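Local structure of MIPZ (Caulobacter crescentus, 2XJ9) at residues N11-A16 / F137-M142; V129-N134 / W181-N186; I214-R219 / R258-S263. The protein probably acts as an ATP-dependent dimerising P-loop ATPase that binds the nucleoid and inhibits cell division, so positioning the division plane. The protein carries 1 engineered substitution. All coordinates share one frame; numbering follows the deposited sequence.

From the N terminus, the nucleotide loop 11-16 follows strand 5-9 and meets its partner only at 137-142, where interaction 1 closes a loop of 120 residues. Before that happens, strand 128-134 has already opened interaction 2, which closes only at 181-186; the two contacts therefore cross, and they also touch, through Asn134 with Asp139 and Pro132 with Asn11. Interaction 3 comes afterwards in series, bringing helix 249-263 back onto the end of strand 213-215, the sheet neighbour of strand 180-186. Together the three tie the phosphate-binding loop, two inner strands of the parallel sheet, its outermost strand and helix 249-263 together around the nucleotide sites.

Interaction 1: N11-A16 / F137-M142; sequences NEKGGA and FVDFDM. With AGS (phosphothiophosphoric acid-adenylate ester), chain F; AGS (phosphothiophosphoric acid-adenylate ester), chain D.
Lys13 lies across the side chain of Asp139 at about a right angle, yet the two do not pair: Lys13 NZ stays 4.6 Å from Asp139 OD1, both reaching instead for the nucleotide held by the P-loop of the second subunit. The bend at chi2 (-55°) turns the otherwise extended end of the lysine past Asp139 and Val138 to the phosphates. There Lys13 NZ donates to O2A of that nucleotide at 2.7 Å. Lys13 NZ also bonds its O3G at 2.8 Å and, weakly, O3B. A long, flexible cation suits this span. Asp139, short and acidic, takes the ribose hydroxyl O3' on OD1 at 2.7 Å, while its OD2 accepts from Asn134 N. Val138 adds an apolar wall, its CG1 3.9 Å from Lys13 CE. Gly14 and Gly15 are midway in a type II turn: a side chain at Gly14 would run into O2G of the same nucleotide, and the positive phi of Gly15 suits a residue without CB. Gly14 N bonds O3G there, but Gly15 N donates at 2.9 Å to O3B of the chain's own nucleotide. Met142 CG packs against Lys13 CG, 4.1 Å away, and Glu12 forms a salt bridge with Arg44 of the second subunit. The loop thus grips both nucleotides; Lys13, reaching the partner's phosphates, behaves as the signature lysine of deviant Walker A ATPases, and this cross-subunit neutralisation probably makes dimerisation depend on ATP.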
loop_
_atom_site.group_PDB
_atom_site.type_symbol
_atom_site.label_atom_id
_atom_site.label_comp_id
_atom_site.label_asym_id
_atom_site.label_seq_id
_atom_site.Cartn_x
_atom_site.Cartn_y
_atom_site.Cartn_z
ATOM N N ASN A 11 -6.575 -4.274 6.476
ATOM C CA ASN A 11 -6.505 -2.828 6.508
ATOM C C ASN A 11 -6.838 -2.372 5.100
ATOM O O ASN A 11 -6.191 -2.810 4.159
ATOM C CB ASN A 11 -5.105 -2.365 6.862
ATOM C CG ASN A 11 -5.065 -0.916 7.316
ATOM O OD1 ASN A 11 -5.960 -0.131 7.032
ATOM N ND2 ASN A 11 -4.016 -0.558 8.030
ATOM N N GLU A 12 -7.855 -1.530 4.942
ATOM C CA GLU A 12 -8.183 -0.995 3.631
ATOM C C GLU A 12 -7.019 -0.177 3.005
ATOM O O GLU A 12 -6.860 -0.146 1.788
ATOM C CB GLU A 12 -9.442 -0.139 3.719
ATOM C CG GLU A 12 -9.742 0.626 2.448
ATOM C CD GLU A 12 -11.194 0.529 2.034
ATOM O OE1 GLU A 12 -12.024 0.123 2.880
ATOM O OE2 GLU A 12 -11.486 0.868 0.861
ATOM N N LYS A 13 -6.218 0.481 3.847
ATOM C CA LYS A 13 -5.033 1.222 3.419
ATOM C C LYS A 13 -4.030 0.347 2.673
ATOM O O LYS A 13 -3.772 -0.779 3.086
ATOM C CB LYS A 13 -4.348 1.837 4.638
ATOM C CG LYS A 13 -3.962 3.283 4.462
ATOM C CD LYS A 13 -3.109 3.449 3.256
ATOM C CE LYS A 13 -2.727 4.895 3.064
ATOM N NZ LYS A 13 -2.110 5.046 1.718
ATOM N N GLY A 14 -3.462 0.854 1.578
ATOM C CA GLY A 14 -2.495 0.082 0.827
ATOM C C GLY A 14 -1.188 0.126 1.586
ATOM O O GLY A 14 -0.917 1.080 2.296
ATOM N N GLY A 15 -0.375 -0.909 1.460
ATOM C CA GLY A 15 0.968 -0.866 2.010
ATOM C C GLY A 15 1.050 -0.822 3.518
ATOM O O GLY A 15 2.096 -0.520 4.073
ATOM N N ALA A 16 -0.045 -1.137 4.193
ATOM C CA ALA A 16 -0.033 -1.189 5.641
ATOM C C ALA A 16 0.894 -2.290 6.140
ATOM O O ALA A 16 1.341 -2.236 7.279
ATOM C CB ALA A 16 -1.450 -1.367 6.179
ATOM N N PHE A 137 -0.272 9.554 9.850
ATOM C CA PHE A 137 -1.621 10.044 9.812
ATOM C C PHE A 137 -2.363 9.733 8.518
ATOM O O PHE A 137 -3.594 9.712 8.473
ATOM C CB PHE A 137 -1.616 11.514 10.097
ATOM C CG PHE A 137 -1.666 11.817 11.552
ATOM C CD1 PHE A 137 -0.531 12.217 12.234
ATOM C CD2 PHE A 137 -2.853 11.671 12.255
ATOM C CE1 PHE A 137 -0.589 12.487 13.592
ATOM C CE2 PHE A 137 -2.910 11.952 13.613
ATOM C CZ PHE A 137 -1.773 12.351 14.283
ATOM N N VAL A 138 -1.603 9.474 7.470
ATOM C CA VAL A 138 -2.164 9.061 6.201
ATOM C C VAL A 138 -2.830 7.706 6.357
ATOM O O VAL A 138 -3.945 7.508 5.893
ATOM C CB VAL A 138 -1.068 9.006 5.119
ATOM C CG1 VAL A 138 -1.642 8.574 3.780
ATOM C CG2 VAL A 138 -0.397 10.352 5.005
ATOM N N ASP A 139 -2.150 6.774 7.022
ATOM C CA ASP A 139 -2.759 5.471 7.323
ATOM C C ASP A 139 -3.903 5.642 8.303
ATOM O O ASP A 139 -4.977 5.136 8.084
ATOM C CB ASP A 139 -1.741 4.483 7.901
ATOM C CG ASP A 139 -0.760 3.959 6.857
ATOM O OD1 ASP A 139 -0.390 4.682 5.923
ATOM O OD2 ASP A 139 -0.336 2.802 6.974
ATOM N N PHE A 140 -3.656 6.386 9.372
ATOM C CA PHE A 140 -4.626 6.543 10.428
ATOM C C PHE A 140 -5.990 7.010 9.940
ATOM O O PHE A 140 -6.997 6.793 10.605
ATOM C CB PHE A 140 -4.118 7.523 11.464
ATOM C CG PHE A 140 -5.048 7.695 12.624
ATOM C CD1 PHE A 140 -5.928 8.755 12.682
ATOM C CD2 PHE A 140 -5.045 6.793 13.662
ATOM C CE1 PHE A 140 -6.771 8.914 13.759
ATOM C CE2 PHE A 140 -5.890 6.952 14.736
ATOM C CZ PHE A 140 -6.754 8.001 14.783
ATOM N N ASP A 141 -6.027 7.655 8.781
ATOM C CA ASP A 141 -7.269 8.265 8.305
ATOM C C ASP A 141 -8.303 7.245 7.826
ATOM O O ASP A 141 -9.460 7.587 7.596
ATOM C CB ASP A 141 -6.968 9.240 7.175
ATOM C CG ASP A 141 -8.167 10.078 6.809
ATOM O OD1 ASP A 141 -8.521 10.108 5.606
ATOM O OD2 ASP A 141 -8.750 10.703 7.723
ATOM N N MET A 142 -7.875 5.997 7.645
ATOM C CA MET A 142 -8.792 4.905 7.309
ATOM C C MET A 142 -9.349 4.226 8.564
ATOM O O MET A 142 -10.327 3.465 8.496
ATOM C CB MET A 142 -8.138 3.890 6.357
ATOM C CG MET A 142 -7.889 4.471 4.949
ATOM S SD MET A 142 -9.435 5.006 4.138
ATOM C CE MET A 142 -10.237 3.419 3.848
HETATM P PG AGS F . -2.519 3.495 -1.562
HETATM S S1G AGS F . -3.037 4.684 -2.332
HETATM O O2G AGS F . -2.341 2.180 -2.327
HETATM O O3G AGS F . -3.199 3.309 -0.230
HETATM P PB AGS F . -0.102 5.125 -1.755
HETATM O O1B AGS F . 0.630 4.495 -2.904
HETATM O O2B AGS F . -1.018 6.303 -1.882
HETATM O O3B AGS F . -1.010 3.926 -1.126
HETATM P PA AGS F . 1.056 6.639 0.313
HETATM O O1A AGS F . 1.492 7.744 -0.604
HETATM O O2A AGS F . -0.127 6.865 1.211
HETATM O O3A AGS F . 0.984 5.321 -0.603
HETATM O "O5'" AGS F . 2.282 6.236 1.259
HETATM C "C5'" AGS F . 2.278 5.056 2.049
HETATM C "C4'" AGS F . 2.691 5.433 3.480
HETATM O "O4'" AGS F . 4.041 5.845 3.476
HETATM C "C3'" AGS F . 1.932 6.599 4.096
HETATM O "O3'" AGS F . 1.705 6.383 5.500
HETATM C "C2'" AGS F . 2.826 7.803 3.952
HETATM O "O2'" AGS F . 2.618 8.473 5.171
HETATM C "C1'" AGS F . 4.200 7.198 3.938
HETATM N N9 AGS F . 5.303 7.680 3.049
HETATM C C8 AGS F . 5.342 7.493 1.720
HETATM N N7 AGS F . 6.507 7.947 1.221
HETATM C C5 AGS F . 7.262 8.415 2.236
HETATM C C6 AGS F . 8.615 9.026 2.361
HETATM N N6 AGS F . 9.408 9.223 1.275
HETATM N N1 AGS F . 9.017 9.368 3.607
HETATM C C2 AGS F . 8.223 9.162 4.693
HETATM N N3 AGS F . 6.994 8.612 4.651
HETATM C C4 AGS F . 6.470 8.222 3.456
HETATM P PG AGS D . -1.322 -4.039 -0.394
HETATM S S1G AGS D . -2.451 -3.013 -0.293
HETATM O O2G AGS D . -0.470 -3.947 -1.641
HETATM O O3G AGS D . -1.699 -5.479 -0.121
HETATM P PB AGS D . 0.114 -4.708 2.003
HETATM O O1B AGS D . -0.685 -4.249 3.203
HETATM O O2B AGS D . 0.102 -6.112 1.454
HETATM O O3B AGS D . -0.301 -3.688 0.816
HETATM P PA AGS D . 2.913 -5.193 2.187
HETATM O O1A AGS D . 2.860 -6.335 3.181
HETATM O O2A AGS D . 3.158 -5.488 0.753
HETATM O O3A AGS D . 1.619 -4.281 2.320
HETATM O "O5'" AGS D . 3.987 -4.117 2.685
HETATM C "C5'" AGS D . 4.193 -2.934 1.931
HETATM C "C4'" AGS D . 5.671 -2.810 1.530
HETATM O "O4'" AGS D . 6.378 -2.708 2.737
HETATM C "C3'" AGS D . 6.273 -4.024 0.844
HETATM O "O3'" AGS D . 7.294 -3.587 -0.037
HETATM C "C2'" AGS D . 6.958 -4.844 1.915
HETATM O "O2'" AGS D . 8.068 -5.535 1.323
HETATM C "C1'" AGS D . 7.341 -3.750 2.889
HETATM N N9 AGS D . 7.265 -3.975 4.351
HETATM C C8 AGS D . 6.136 -4.137 5.080
HETATM N N7 AGS D . 6.419 -4.260 6.408
HETATM C C5 AGS D . 7.755 -4.148 6.520
HETATM C C6 AGS D . 8.708 -4.177 7.620
HETATM N N6 AGS D . 8.265 -4.359 8.880
HETATM N N1 AGS D . 10.011 -4.012 7.312
HETATM C C2 AGS D . 10.464 -3.838 6.060
HETATM N N3 AGS D . 9.655 -3.803 5.004
HETATM C C4 AGS D . 8.316 -3.945 5.176
#

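Interaction 2: V129-N134 / W181-N186. With AGS (phosphothiophosphoric acid-adenylate ester), chain D.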
loop_
_atom_site.group_PDB
_atom_site.type_symbol
_atom_site.label_atom_id
_atom_site.label_comp_id
_atom_site.label_asym_id
_atom_site.label_seq_id
_atom_site.Cartn_x
_atom_site.Cartn_y
_atom_site.Cartn_z
ATOM N N VAL A 129 -8.762 -10.281 14.022
ATOM C CA VAL A 129 -8.434 -9.397 12.920
ATOM C C VAL A 129 -7.141 -8.665 13.247
ATOM O O VAL A 129 -7.135 -7.759 14.076
ATOM C CB VAL A 129 -9.524 -8.332 12.703
ATOM C CG1 VAL A 129 -9.091 -7.381 11.627
ATOM C CG2 VAL A 129 -10.847 -8.976 12.344
ATOM N N VAL A 130 -6.045 -9.072 12.619
ATOM C CA VAL A 130 -4.766 -8.377 12.775
ATOM C C VAL A 130 -4.689 -7.232 11.776
ATOM O O VAL A 130 -4.765 -7.463 10.575
ATOM C CB VAL A 130 -3.607 -9.325 12.538
ATOM C CG1 VAL A 130 -2.318 -8.656 12.862
ATOM C CG2 VAL A 130 -3.777 -10.548 13.395
ATOM N N THR A 131 -4.571 -6.002 12.264
ATOM C CA THR A 131 -4.573 -4.822 11.392
ATOM C C THR A 131 -3.299 -3.993 11.533
ATOM O O THR A 131 -3.237 -3.081 12.353
ATOM C CB THR A 131 -5.744 -3.900 11.693
ATOM O OG1 THR A 131 -6.924 -4.440 11.111
ATOM C CG2 THR A 131 -5.501 -2.557 11.088
ATOM N N PRO A 132 -2.280 -4.300 10.726
ATOM C CA PRO A 132 -1.012 -3.591 10.792
ATOM C C PRO A 132 -1.181 -2.255 10.141
ATOM O O PRO A 132 -1.922 -2.180 9.184
ATOM C CB PRO A 132 -0.115 -4.437 9.910
ATOM C CG PRO A 132 -1.033 -4.936 8.875
ATOM C CD PRO A 132 -2.342 -5.194 9.564
ATOM N N MET A 133 -0.523 -1.222 10.639
ATOM C CA MET A 133 -0.572 0.061 9.968
ATOM C C MET A 133 0.775 0.790 10.033
ATOM O O MET A 133 1.622 0.482 10.880
ATOM C CB MET A 133 -1.649 0.939 10.587
ATOM C CG MET A 133 -1.225 1.629 11.864
ATOM S SD MET A 133 -2.528 2.692 12.528
ATOM C CE MET A 133 -2.559 4.042 11.350
ATOM N N ASN A 134 0.970 1.752 9.128
ATOM C CA ASN A 134 2.143 2.606 9.181
ATOM C C ASN A 134 1.966 3.644 10.269
ATOM O O ASN A 134 0.858 4.097 10.561
ATOM C CB ASN A 134 2.383 3.332 7.857
ATOM C CG ASN A 134 2.879 2.415 6.748
ATOM O OD1 ASN A 134 4.022 1.975 6.759
ATOM N ND2 ASN A 134 2.027 2.165 5.756
ATOM N N TRP A 181 -9.644 -7.914 18.075
ATOM C CA TRP A 181 -9.148 -7.013 17.047
ATOM C C TRP A 181 -7.872 -6.320 17.508
ATOM O O TRP A 181 -7.891 -5.570 18.486
ATOM C CB TRP A 181 -10.209 -5.991 16.656
ATOM C CG TRP A 181 -9.775 -5.140 15.505
ATOM C CD1 TRP A 181 -8.717 -5.367 14.669
ATOM C CD2 TRP A 181 -10.369 -3.901 15.068
ATOM N NE1 TRP A 181 -8.622 -4.348 13.736
ATOM C CE2 TRP A 181 -9.620 -3.439 13.967
ATOM C CE3 TRP A 181 -11.462 -3.140 15.503
ATOM C CZ2 TRP A 181 -9.934 -2.281 13.303
ATOM C CZ3 TRP A 181 -11.766 -1.980 14.839
ATOM C CH2 TRP A 181 -11.009 -1.562 13.752
ATOM N N VAL A 182 -6.765 -6.575 16.814
ATOM C CA VAL A 182 -5.476 -5.987 17.197
ATOM C C VAL A 182 -4.866 -5.077 16.142
ATOM O O VAL A 182 -4.585 -5.514 15.040
ATOM C CB VAL A 182 -4.447 -7.080 17.466
ATOM C CG1 VAL A 182 -3.079 -6.490 17.574
ATOM C CG2 VAL A 182 -4.807 -7.829 18.726
ATOM N N VAL A 183 -4.648 -3.818 16.483
ATOM C CA VAL A 183 -3.966 -2.884 15.588
ATOM C C VAL A 183 -2.495 -2.727 15.973
ATOM O O VAL A 183 -2.198 -2.206 17.041
ATOM C CB VAL A 183 -4.561 -1.484 15.700
ATOM C CG1 VAL A 183 -3.702 -0.523 14.953
ATOM C CG2 VAL A 183 -5.955 -1.446 15.168
ATOM N N LEU A 184 -1.560 -3.157 15.130
ATOM C CA LEU A 184 -0.157 -2.916 15.458
ATOM C C LEU A 184 0.552 -2.026 14.471
ATOM O O LEU A 184 0.216 -2.006 13.315
ATOM C CB LEU A 184 0.605 -4.216 15.699
ATOM C CG LEU A 184 0.651 -5.383 14.719
ATOM C CD1 LEU A 184 -0.660 -5.519 14.073
ATOM C CD2 LEU A 184 1.745 -5.130 13.705
ATOM N N ARG A 185 1.519 -1.260 14.951
ATOM C CA ARG A 185 2.241 -0.308 14.113
ATOM C C ARG A 185 3.452 -0.950 13.458
ATOM O O ARG A 185 4.301 -1.525 14.126
ATOM C CB ARG A 185 2.691 0.879 14.938
ATOM C CG ARG A 185 1.594 1.722 15.530
ATOM C CD ARG A 185 2.198 3.094 15.697
ATOM N NE ARG A 185 1.706 3.788 16.843
ATOM C CZ ARG A 185 2.302 4.193 17.963
ATOM N NH1 ARG A 185 1.503 4.817 18.804
ATOM N NH2 ARG A 185 3.588 4.026 18.283
ATOM N N ASN A 186 3.535 -0.827 12.145
ATOM C CA ASN A 186 4.499 -1.577 11.361
ATOM C C ASN A 186 5.478 -0.643 10.616
ATOM O O ASN A 186 5.209 0.542 10.445
ATOM C CB ASN A 186 3.714 -2.488 10.418
ATOM C CG ASN A 186 4.595 -3.291 9.507
ATOM O OD1 ASN A 186 4.506 -3.189 8.273
ATOM N ND2 ASN A 186 5.453 -4.104 10.096
HETATM P PG AGS D . -1.322 -4.039 -0.394
HETATM S S1G AGS D . -2.451 -3.013 -0.293
HETATM O O2G AGS D . -0.470 -3.947 -1.641
HETATM O O3G AGS D . -1.699 -5.479 -0.121
HETATM P PB AGS D . 0.114 -4.708 2.003
HETATM O O1B AGS D . -0.685 -4.249 3.203
HETATM O O2B AGS D . 0.102 -6.112 1.454
HETATM O O3B AGS D . -0.301 -3.688 0.816
HETATM P PA AGS D . 2.913 -5.193 2.187
HETATM O O1A AGS D . 2.860 -6.335 3.181
HETATM O O2A AGS D . 3.158 -5.488 0.753
HETATM O O3A AGS D . 1.619 -4.281 2.320
HETATM O "O5'" AGS D . 3.987 -4.117 2.685
HETATM C "C5'" AGS D . 4.193 -2.934 1.931
HETATM C "C4'" AGS D . 5.671 -2.810 1.530
HETATM O "O4'" AGS D . 6.378 -2.708 2.737
HETATM C "C3'" AGS D . 6.273 -4.024 0.844
HETATM O "O3'" AGS D . 7.294 -3.587 -0.037
HETATM C "C2'" AGS D . 6.958 -4.844 1.915
HETATM O "O2'" AGS D . 8.068 -5.535 1.323
HETATM C "C1'" AGS D . 7.341 -3.750 2.889
HETATM N N9 AGS D . 7.265 -3.975 4.351
HETATM C C8 AGS D . 6.136 -4.137 5.080
HETATM N N7 AGS D . 6.419 -4.260 6.408
HETATM C C5 AGS D . 7.755 -4.148 6.520
HETATM C C6 AGS D . 8.708 -4.177 7.620
HETATM N N6 AGS D . 8.265 -4.359 8.880
HETATM N N1 AGS D . 10.011 -4.012 7.312
HETATM C C2 AGS D . 10.464 -3.838 6.060
HETATM N N3 AGS D . 9.655 -3.803 5.004
HETATM C C4 AGS D . 8.316 -3.945 5.176
#
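With CG of Trp181 opposite its backbone N (chi1 -174°), the indole swings to the neighbouring strand, where Thr131 keeps OG1 beside its own backbone N (chi1 -78°). Trp181 NE1 then donates to Thr131 OG1 at 3.1 Å, nearly straight at 163° and close to the ring plane. Thr131 OG1 is also bonded to Gly10 O and Tyr159 OH, so a small hydroxyl suits this buried junction. Val129 packs its CB, 3.6 Å from Trp181 CD1, over one indole face near the five-membered rim, while Val183 CG2 lies over the opposite face. A phenylalanine in place of Trp181 would probably leave Thr131 OG1 without its indole donor and Val129 with less ring surface to pack on. On the other face of the sheet, Val130 CG1 touches Leu184 CD1 at 3.7 Å, under Ile21 of helix 18-30. Between these layers runs a parallel ladder: Val182 N to Val129 O, Thr131 N to Val182 O, Met133 N to Leu184 O, and Asn186 N to Met133 O. Pro132 fits because the ladder uses its neighbours' N-H groups. Asn134 lines the pocket of the second subunit's nucleotide and Asn186 that of the chain's own, in the central parallel sheet of an alpha/beta P-loop NTPase.

Interaction 3: I214-R219 / R258-S263. With AGS (phosphothiophosphoric acid-adenylate ester), chain D.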
loop_
_atom_site.group_PDB
_atom_site.type_symbol
_atom_site.label_atom_id
_atom_site.label_comp_id
_atom_site.label_asym_id
_atom_site.label_seq_id
_atom_site.Cartn_x
_atom_site.Cartn_y
_atom_site.Cartn_z
ATOM N N ILE A 214 -4.099 -2.326 21.017
ATOM C CA ILE A 214 -2.864 -2.121 20.296
ATOM C C ILE A 214 -1.845 -3.222 20.584
ATOM O O ILE A 214 -1.636 -3.617 21.729
ATOM C CB ILE A 214 -2.269 -0.745 20.615
ATOM C CG1 ILE A 214 -3.294 0.339 20.303
ATOM C CG2 ILE A 214 -0.990 -0.530 19.839
ATOM C CD1 ILE A 214 -3.054 1.613 21.038
ATOM N N GLY A 215 -1.229 -3.730 19.526
ATOM C CA GLY A 215 -0.172 -4.708 19.664
ATOM C C GLY A 215 1.191 -4.078 19.410
ATOM O O GLY A 215 1.296 -2.915 18.976
ATOM N N PRO A 216 2.251 -4.861 19.655
ATOM C CA PRO A 216 3.648 -4.449 19.498
ATOM C C PRO A 216 4.042 -4.282 18.031
ATOM O O PRO A 216 3.713 -5.136 17.193
ATOM C CB PRO A 216 4.436 -5.619 20.101
ATOM C CG PRO A 216 3.405 -6.698 20.449
ATOM C CD PRO A 216 2.122 -6.318 19.804
ATOM N N GLY A 217 4.753 -3.198 17.726
ATOM C CA GLY A 217 5.150 -2.916 16.356
ATOM C C GLY A 217 6.243 -3.814 15.792
ATOM O O GLY A 217 7.010 -4.423 16.537
ATOM N N LEU A 218 6.293 -3.920 14.465
ATOM C CA LEU A 218 7.512 -4.357 13.789
ATOM C C LEU A 218 8.284 -3.130 13.309
ATOM O O LEU A 218 7.719 -2.050 13.143
ATOM C CB LEU A 218 7.195 -5.243 12.600
ATOM C CG LEU A 218 6.326 -6.471 12.875
ATOM C CD1 LEU A 218 6.356 -7.413 11.658
ATOM C CD2 LEU A 218 6.806 -7.181 14.121
ATOM N N ARG A 219 9.577 -3.278 13.096
ATOM C CA ARG A 219 10.351 -2.143 12.640
ATOM C C ARG A 219 10.739 -2.396 11.214
ATOM O O ARG A 219 10.767 -3.535 10.770
ATOM C CB ARG A 219 11.580 -1.948 13.509
ATOM C CG ARG A 219 11.224 -1.604 14.933
ATOM C CD ARG A 219 12.390 -0.959 15.647
ATOM N NE ARG A 219 13.178 -0.127 14.739
ATOM C CZ ARG A 219 14.072 0.780 15.134
ATOM N NH1 ARG A 219 14.742 1.490 14.232
ATOM N NH2 ARG A 219 14.289 0.984 16.429
ATOM N N ARG A 258 8.187 -12.838 17.958
ATOM C CA ARG A 258 7.758 -13.570 19.142
ATOM C C ARG A 258 6.834 -12.708 20.006
ATOM O O ARG A 258 5.725 -13.114 20.332
ATOM C CB ARG A 258 8.961 -14.063 19.939
ATOM C CG ARG A 258 8.622 -15.098 20.982
ATOM C CD ARG A 258 9.879 -15.633 21.640
ATOM N NE ARG A 258 10.724 -16.340 20.677
ATOM C CZ ARG A 258 12.002 -16.047 20.424
ATOM N NH1 ARG A 258 12.676 -16.761 19.519
ATOM N NH2 ARG A 258 12.609 -15.050 21.077
ATOM N N ALA A 259 7.270 -11.508 20.350
ATOM C CA ALA A 259 6.415 -10.615 21.111
ATOM C C ALA A 259 5.062 -10.520 20.449
ATOM O O ALA A 259 4.036 -10.669 21.098
ATOM C CB ALA A 259 7.014 -9.261 21.205
ATOM N N LEU A 260 5.074 -10.273 19.144
ATOM C CA LEU A 260 3.849 -10.205 18.356
ATOM C C LEU A 260 2.970 -11.448 18.561
ATOM O O LEU A 260 1.840 -11.343 19.038
ATOM C CB LEU A 260 4.180 -9.981 16.873
ATOM C CG LEU A 260 3.093 -9.375 15.971
ATOM C CD1 LEU A 260 2.627 -10.401 14.957
ATOM C CD2 LEU A 260 1.900 -8.867 16.788
ATOM N N MET A 261 3.498 -12.613 18.211
ATOM C CA MET A 261 2.807 -13.881 18.419
ATOM C C MET A 261 2.113 -14.016 19.783
ATOM O O MET A 261 0.983 -14.527 19.876
ATOM C CB MET A 261 3.802 -15.014 18.253
ATOM C CG MET A 261 4.309 -15.149 16.849
ATOM S SD MET A 261 3.141 -16.086 15.858
ATOM C CE MET A 261 3.342 -17.707 16.618
ATOM N N HIS A 262 2.795 -13.587 20.842
ATOM C CA HIS A 262 2.217 -13.698 22.168
ATOM C C HIS A 262 0.973 -12.846 22.265
ATOM O O HIS A 262 -0.111 -13.331 22.606
ATOM C CB HIS A 262 3.233 -13.325 23.245
ATOM C CG HIS A 262 4.217 -14.419 23.524
ATOM N ND1 HIS A 262 4.787 -14.622 24.760
ATOM C CD2 HIS A 262 4.713 -15.390 22.717
ATOM C CE1 HIS A 262 5.604 -15.664 24.701
ATOM N NE2 HIS A 262 5.579 -16.145 23.472
ATOM N N SER A 263 1.151 -11.580 21.929
ATOM C CA SER A 263 0.093 -10.585 21.970
ATOM C C SER A 263 -1.171 -10.972 21.193
ATOM O O SER A 263 -2.245 -10.406 21.423
ATOM C CB SER A 263 0.626 -9.253 21.446
ATOM O OG SER A 263 -0.373 -8.263 21.527
HETATM P PG AGS D . -1.322 -4.039 -0.394
HETATM S S1G AGS D . -2.451 -3.013 -0.293
HETATM O O2G AGS D . -0.470 -3.947 -1.641
HETATM O O3G AGS D . -1.699 -5.479 -0.121
HETATM P PB AGS D . 0.114 -4.708 2.003
HETATM O O1B AGS D . -0.685 -4.249 3.203
HETATM O O2B AGS D . 0.102 -6.112 1.454
HETATM O O3B AGS D . -0.301 -3.688 0.816
HETATM P PA AGS D . 2.913 -5.193 2.187
HETATM O O1A AGS D . 2.860 -6.335 3.181
HETATM O O2A AGS D . 3.158 -5.488 0.753
HETATM O O3A AGS D . 1.619 -4.281 2.320
HETATM O "O5'" AGS D . 3.987 -4.117 2.685
HETATM C "C5'" AGS D . 4.193 -2.934 1.931
HETATM C "C4'" AGS D . 5.671 -2.810 1.530
HETATM O "O4'" AGS D . 6.378 -2.708 2.737
HETATM C "C3'" AGS D . 6.273 -4.024 0.844
HETATM O "O3'" AGS D . 7.294 -3.587 -0.037
HETATM C "C2'" AGS D . 6.958 -4.844 1.915
HETATM O "O2'" AGS D . 8.068 -5.535 1.323
HETATM C "C1'" AGS D . 7.341 -3.750 2.889
HETATM N N9 AGS D . 7.265 -3.975 4.351
HETATM C C8 AGS D . 6.136 -4.137 5.080
HETATM N N7 AGS D . 6.419 -4.260 6.408
HETATM C C5 AGS D . 7.755 -4.148 6.520
HETATM C C6 AGS D . 8.708 -4.177 7.620
HETATM N N6 AGS D . 8.265 -4.359 8.880
HETATM N N1 AGS D . 10.011 -4.012 7.312
HETATM C C2 AGS D . 10.464 -3.838 6.060
HETATM N N3 AGS D . 9.655 -3.803 5.004
HETATM C C4 AGS D . 8.316 -3.945 5.176
#
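Pro216 presses the CD and CG corner of its ring onto one side of helix 258-263, meeting residues a turn apart. Its CD lies 3.6 Å from Ser263 OG, and its CG 3.9 Å from Ser263 CB. Leu260 CD2 approaches the same CD at 4.0 Å, while Ala259 borders the ring more distantly. The trans setting of Ser263 OG (chi1 -178°) carries the hydroxyl to Gly215 and Pro216, 4.0 Å from Gly215 CA. The small Ala259 and Ser263 let the rigid ring come close to the helix, and Leu260 supplies the bulk beside it.

Further out, Gly215 is bonded through its backbone to Val183, which ties this outermost strand to its neighbour, strand 180-186. Ser263 O accepts from Arg213, and Leu260 also packs on Leu25, so the helix is tied both to Arg213 beside the edge strand and to helix 18-30. Past the proline, Leu218 rests on Glu256 and Leu257 of helix 249-263, and Arg219 O accepts from the adenine amino group N6 at 3.2 Å (151°).

The chain thus meets the helix by van der Waals packing, without a hydrogen bond between the segments, and the base by a backbone carbonyl, so recognition of the amino group through this bond probably does not require the arginine side chain.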